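Local structure of binary enterotoxin of Clostridium perfringens component a (Clostridium perfringens, 5H03) at residues 129-134 / 390-395; 185-190 / 207-212. The protein is component a of a binary enterotoxin, binds NAD(+) and NADH, and is probably its enzymatic part, ADP-ribosylating actin as related binary toxins do. All coordinates share one frame; numbering follows the deposited sequence.

Contact 1 of 2, residues 129-134 / 390-395; sequences SDTNFI and SYKIDN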
loop_
_atom_site.group_PDB
_atom_site.type_symbol
_atom_site.label_atom_id
_atom_site.label_comp_id
_atom_site.label_asym_id
_atom_site.label_seq_id
_atom_site.Cartn_x
_atom_site.Cartn_y
_atom_site.Cartn_z
ATOM N N SER A 129 9.996 -0.991 -11.600
ATOM C CA SER A 129 10.975 -1.836 -10.927
ATOM C C SER A 129 11.079 -1.493 -9.445
ATOM O O SER A 129 10.815 -0.362 -9.029
ATOM C CB SER A 129 12.351 -1.694 -11.574
ATOM O OG SER A 129 12.358 -2.320 -12.842
ATOM N N ASP A 130 11.449 -2.500 -8.649
ATOM C CA ASP A 130 11.780 -2.312 -7.227
ATOM C C ASP A 130 10.619 -1.663 -6.474
ATOM O O ASP A 130 10.814 -0.769 -5.638
ATOM C CB ASP A 130 13.057 -1.468 -7.075
ATOM C CG ASP A 130 14.260 -2.052 -7.840
ATOM O OD1 ASP A 130 14.445 -3.288 -7.816
ATOM O OD2 ASP A 130 14.966 -1.283 -8.542
ATOM N N THR A 131 9.402 -2.123 -6.770
ATOM C CA THR A 131 8.178 -1.536 -6.230
ATOM C C THR A 131 7.158 -2.646 -6.014
ATOM O O THR A 131 6.923 -3.447 -6.924
ATOM C CB THR A 131 7.586 -0.481 -7.193
ATOM O OG1 THR A 131 8.588 0.477 -7.590
ATOM C CG2 THR A 131 6.408 0.257 -6.543
ATOM N N ASN A 132 6.561 -2.696 -4.826
ATOM C CA ASN A 132 5.341 -3.473 -4.596
ATOM C C ASN A 132 4.171 -2.485 -4.560
ATOM O O ASN A 132 4.075 -1.678 -3.634
ATOM C CB ASN A 132 5.428 -4.295 -3.311
ATOM C CG ASN A 132 6.519 -5.349 -3.364
ATOM O OD1 ASN A 132 6.926 -5.786 -4.448
ATOM N ND2 ASN A 132 7.002 -5.764 -2.195
ATOM N N PHE A 133 3.299 -2.534 -5.579
ATOM C CA PHE A 133 2.119 -1.660 -5.645
ATOM C C PHE A 133 0.980 -2.273 -4.836
ATOM O O PHE A 133 0.362 -3.262 -5.249
ATOM C CB PHE A 133 1.672 -1.389 -7.088
ATOM C CG PHE A 133 2.658 -0.587 -7.910
ATOM C CD1 PHE A 133 2.641 0.801 -7.884
ATOM C CD2 PHE A 133 3.601 -1.225 -8.719
ATOM C CE1 PHE A 133 3.565 1.547 -8.640
ATOM C CE2 PHE A 133 4.521 -0.495 -9.460
ATOM C CZ PHE A 133 4.502 0.900 -9.414
ATOM N N ILE A 134 0.727 -1.702 -3.658
ATOM C CA ILE A 134 -0.348 -2.181 -2.798
ATOM C C ILE A 134 -1.689 -1.998 -3.481
ATOM O O ILE A 134 -1.974 -0.946 -4.056
ATOM C CB ILE A 134 -0.317 -1.456 -1.442
ATOM C CG1 ILE A 134 0.993 -1.777 -0.716
ATOM C CG2 ILE A 134 -1.584 -1.753 -0.652
ATOM C CD1 ILE A 134 1.226 -0.969 0.543
ATOM N N SER A 390 16.865 7.138 2.215
ATOM C CA SER A 390 16.010 7.886 1.304
ATOM C C SER A 390 14.773 7.058 1.027
ATOM O O SER A 390 14.746 5.849 1.268
ATOM C CB SER A 390 16.711 8.213 -0.021
ATOM O OG SER A 390 17.821 9.059 0.197
ATOM N N TYR A 391 13.732 7.717 0.529
ATOM C CA TYR A 391 12.592 6.989 0.001
ATOM C C TYR A 391 12.163 7.602 -1.326
ATOM O O TYR A 391 12.341 8.801 -1.564
ATOM C CB TYR A 391 11.432 6.929 1.007
ATOM C CG TYR A 391 10.789 8.244 1.370
ATOM C CD1 TYR A 391 9.723 8.731 0.626
ATOM C CD2 TYR A 391 11.185 8.958 2.515
ATOM C CE1 TYR A 391 9.106 9.913 0.959
ATOM C CE2 TYR A 391 10.560 10.164 2.868
ATOM C CZ TYR A 391 9.516 10.626 2.074
ATOM O OH TYR A 391 8.860 11.807 2.360
ATOM N N LYS A 392 11.652 6.752 -2.207
ATOM C CA LYS A 392 11.095 7.170 -3.488
ATOM C C LYS A 392 9.580 7.079 -3.442
ATOM O O LYS A 392 9.027 6.108 -2.915
ATOM C CB LYS A 392 11.636 6.323 -4.638
ATOM C CG LYS A 392 11.417 4.839 -4.486
ATOM C CD LYS A 392 12.186 4.067 -5.587
ATOM C CE LYS A 392 11.848 2.575 -5.625
ATOM N NZ LYS A 392 10.417 2.308 -6.005
ATOM N N ILE A 393 8.912 8.096 -3.981
ATOM C CA ILE A 393 7.447 8.127 -4.034
ATOM C C ILE A 393 6.954 7.277 -5.200
ATOM O O ILE A 393 7.294 7.538 -6.353
ATOM C CB ILE A 393 6.938 9.567 -4.144
ATOM C CG1 ILE A 393 7.413 10.343 -2.921
ATOM C CG2 ILE A 393 5.410 9.603 -4.239
ATOM C CD1 ILE A 393 6.868 11.755 -2.861
ATOM N N ASP A 394 6.168 6.245 -4.893
ATOM C CA ASP A 394 5.648 5.294 -5.867
ATOM C C ASP A 394 4.260 5.642 -6.392
ATOM O O ASP A 394 3.990 5.462 -7.581
ATOM C CB ASP A 394 5.593 3.913 -5.241
ATOM C CG ASP A 394 6.947 3.456 -4.736
ATOM O OD1 ASP A 394 7.983 3.720 -5.428
ATOM O OD2 ASP A 394 6.955 2.901 -3.610
ATOM N N ASN A 395 3.352 6.030 -5.496
ATOM C CA ASN A 395 1.951 6.244 -5.813
ATOM C C ASN A 395 1.387 7.274 -4.845
ATOM O O ASN A 395 1.867 7.422 -3.709
ATOM C CB ASN A 395 1.171 4.929 -5.717
ATOM C CG ASN A 395 0.216 4.716 -6.864
ATOM O OD1 ASN A 395 -0.146 5.658 -7.588
ATOM N ND2 ASN A 395 -0.221 3.462 -7.033
HETATM O O HOH W 1 10.695 2.532 -8.782
HETATM O O HOH W 2 7.459 3.322 -8.236
#

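Contact 2 of 2, residues 185-190 / 207-212; sequences SLKATG and DLIKQL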
loop_
_atom_site.group_PDB
_atom_site.type_symbol
_atom_site.label_atom_id
_atom_site.label_comp_id
_atom_site.label_asym_id
_atom_site.label_seq_id
_atom_site.Cartn_x
_atom_site.Cartn_y
_atom_site.Cartn_z
ATOM N N SER A 185 -0.571 -7.227 -3.090
ATOM C CA SER A 185 0.231 -6.219 -3.786
ATOM C C SER A 185 0.638 -6.776 -5.154
ATOM O O SER A 185 0.635 -7.984 -5.385
ATOM C CB SER A 185 1.509 -5.794 -3.016
ATOM O OG SER A 185 1.243 -5.212 -1.748
ATOM N N LEU A 186 1.025 -5.865 -6.043
ATOM C CA LEU A 186 1.450 -6.223 -7.391
ATOM C C LEU A 186 2.941 -5.963 -7.611
ATOM O O LEU A 186 3.424 -4.843 -7.438
ATOM C CB LEU A 186 0.626 -5.462 -8.431
ATOM C CG LEU A 186 -0.349 -6.294 -9.267
ATOM C CD1 LEU A 186 -1.535 -6.738 -8.426
ATOM C CD2 LEU A 186 -0.814 -5.513 -10.487
ATOM N N LYS A 187 3.657 -7.015 -7.992
ATOM C CA LYS A 187 5.093 -6.958 -8.258
ATOM C C LYS A 187 5.338 -7.231 -9.738
ATOM O O LYS A 187 4.986 -8.300 -10.238
ATOM C CB LYS A 187 5.830 -7.955 -7.360
ATOM C CG LYS A 187 7.329 -7.926 -7.398
ATOM C CD LYS A 187 7.818 -8.861 -6.304
ATOM C CE LYS A 187 9.291 -9.255 -6.429
ATOM N NZ LYS A 187 9.419 -10.731 -6.138
ATOM N N ALA A 188 5.888 -6.256 -10.449
ATOM C CA ALA A 188 6.102 -6.424 -11.881
ATOM C C ALA A 188 7.172 -7.486 -12.130
ATOM O O ALA A 188 8.170 -7.567 -11.407
ATOM C CB ALA A 188 6.503 -5.094 -12.518
ATOM N N THR A 189 6.928 -8.344 -13.121
ATOM C CA THR A 189 7.856 -9.387 -13.532
ATOM C C THR A 189 8.257 -9.267 -15.002
ATOM O O THR A 189 9.055 -10.086 -15.487
ATOM C CB THR A 189 7.237 -10.765 -13.271
ATOM O OG1 THR A 189 5.970 -10.857 -13.946
ATOM C CG2 THR A 189 6.989 -10.948 -11.758
ATOM N N GLY A 190 7.722 -8.280 -15.726
ATOM C CA GLY A 190 8.038 -8.086 -17.126
ATOM C C GLY A 190 7.312 -6.900 -17.733
ATOM O O GLY A 190 6.244 -6.495 -17.271
ATOM N N ASP A 207 3.241 -10.465 -10.542
ATOM C CA ASP A 207 2.797 -11.463 -9.577
ATOM C C ASP A 207 1.989 -10.799 -8.473
ATOM O O ASP A 207 2.301 -9.683 -8.036
ATOM C CB ASP A 207 3.973 -12.173 -8.897
ATOM C CG ASP A 207 4.670 -13.190 -9.809
ATOM O OD1 ASP A 207 4.125 -13.558 -10.876
ATOM O OD2 ASP A 207 5.768 -13.624 -9.433
ATOM N N LEU A 208 0.974 -11.507 -8.003
ATOM C CA LEU A 208 0.227 -11.079 -6.839
ATOM C C LEU A 208 0.992 -11.593 -5.621
ATOM O O LEU A 208 1.134 -12.805 -5.448
ATOM C CB LEU A 208 -1.189 -11.635 -6.873
ATOM C CG LEU A 208 -2.055 -11.128 -5.733
ATOM C CD1 LEU A 208 -2.775 -9.886 -6.207
ATOM C CD2 LEU A 208 -3.042 -12.196 -5.354
ATOM N N ILE A 209 1.474 -10.684 -4.780
ATOM C CA ILE A 209 2.255 -11.077 -3.617
ATOM C C ILE A 209 1.597 -10.491 -2.365
ATOM O O ILE A 209 0.847 -9.513 -2.426
ATOM C CB ILE A 209 3.700 -10.593 -3.754
ATOM C CG1 ILE A 209 3.701 -9.078 -3.898
ATOM C CG2 ILE A 209 4.366 -11.208 -5.025
ATOM C CD1 ILE A 209 4.937 -8.390 -3.301
ATOM N N LYS A 210 1.890 -11.092 -1.213
ATOM C CA LYS A 210 1.353 -10.606 0.058
ATOM C C LYS A 210 2.459 -10.092 0.966
ATOM O O LYS A 210 3.179 -10.887 1.559
ATOM C CB LYS A 210 0.570 -11.702 0.769
ATOM C CG LYS A 210 -0.334 -11.161 1.883
ATOM C CD LYS A 210 -1.414 -12.160 2.192
ATOM C CE LYS A 210 -2.219 -11.763 3.394
ATOM N NZ LYS A 210 -3.389 -12.699 3.507
ATOM N N GLN A 211 2.581 -8.778 1.113
ATOM C CA GLN A 211 3.552 -8.267 2.068
ATOM C C GLN A 211 2.931 -8.103 3.460
ATOM O O GLN A 211 1.711 -7.994 3.626
ATOM C CB GLN A 211 4.187 -6.946 1.616
ATOM C CG GLN A 211 3.402 -6.050 0.695
ATOM C CD GLN A 211 4.237 -4.882 0.196
ATOM O OE1 GLN A 211 5.480 -4.908 0.263
ATOM N NE2 GLN A 211 3.567 -3.857 -0.333
ATOM N N LEU A 212 3.812 -8.082 4.471
ATOM C CA LEU A 212 3.398 -7.898 5.856
ATOM C C LEU A 212 2.884 -6.478 6.028
ATOM O O LEU A 212 3.615 -5.520 5.764
ATOM C CB LEU A 212 4.568 -8.159 6.805
ATOM C CG LEU A 212 4.275 -8.301 8.299
ATOM C CD1 LEU A 212 3.062 -9.180 8.531
ATOM C CD2 LEU A 212 5.489 -8.859 9.012
HETATM O O HOH W 3 0.260 -7.051 0.340
HETATM O O HOH W 4 4.280 -12.766 -13.536
#

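Contact 1 of 2, residues 129-134 / 390-395
Lys392 NZ is gripped from several sides, four acceptors sharing its three protons. It donates to Asp130 O at 3.1 Å and to Thr131 OG1 at 3.0 Å. The charged partner is Asp394 OD1 of its own strand, in a salt bridge at 2.9 Å, and the fourth is water 1, which lies within hydrogen-bonding distance of Ser129 O. The lysine is extended from CG to CE, with CG set between the backbone N and the carbonyl carbon (chi1 56°) and a bend at chi4. It approaches Asp130 O from above the carbonyl plane, whereas Asp394 OD1 is met on its syn side, 28° out of the carboxylate plane. Thr131 OG1 passes its own hydrogen to Ser129 O, and water 2 lies between that hydroxyl and Asp394 OD1. Of the protein oxygens around NZ, the carboxylate alone offsets the charge, and the salt bridge probably keeps Asp394 ionised.

Thr131 CG2 lies 3.7 Å from Asp394 CG and rests over the centre of one Phe133 ring face. The ring turns its edge to Asn395, Phe133 CD1 coming 4.0 Å from Asn395 ND2, with ring and amide planes almost perpendicular. Asp394 and Asn395 form a classic beta bulge opposite Asp415; Thr417 holds Asp394 OD2. The contact joins the two ADP-ribosyltransferase-like sheets, edge strand 132-134 facing strand 389-401, with Lys127 of helix 118-128 bridging to Asp394 O.

Contact 2 of 2, residues 185-190 / 207-212
Ser185 and Ile209 form an antiparallel hydrogen-bonded pair: Ser185 N donates to Ile209 O at 2.8 Å, and Ile209 N returns a bond to Ser185 O at 2.9 Å. Lys187 and Asp207 repeat the pattern, with Lys187 N meeting Asp207 O at an N-H...O angle of 172°. Between them lies the non-hydrogen-bonded pair Leu186 and Leu208, whose CD1 atoms touch at 4.0 Å on the buried face, against Val156, Leu158 and Leu160 of strand 154-160. On the other face, Ile209 CG1 sits between its backbone N and carbonyl carbon (chi1 59°), which brings Ile209 CD1 to 4.2 Å from Lys187 CB; the two side chains cross at about a right angle.

The Thr189 end is looser and exposed. There Thr189 CG2 sits 3.7 Å from Asp207 OD2, and water 4 joins Thr189 OG1 to Asp207 OD1; Thr189 and Gly190 form a classic beta bulge opposite Asp205. At the far end Gln211 NE2 makes a weak bond to Ser185 OG, while water 3 links that hydroxyl to Gln211 N; Asn132 takes the amide oxygen of Gln211. In this part of the hairpin, four backbone bonds and an apolar leucine pair set the register, whereas the side-chain polar links are weak or water-mediated.

Overall arrangement
From the N terminus, the chain passes helix 118-128 and enters 129-134, the first half of contact 1. It then reaches the hairpin of strands 185-196 and 199-209, where contact 2 closes a short loop with only 16 residues between its segments. The chain goes on through the second ADP-ribosyltransferase-like half of the protein to 390-395, and contact 1 closes a loop of 255 residues in which contact 2 is nested. Contact 2 therefore knits one five-stranded sheet internally, whereas contact 1 ties the edge of that sheet to the other. Their centres lie about 12 Å apart, and strand 132-134 pairs directly with strand 185-196.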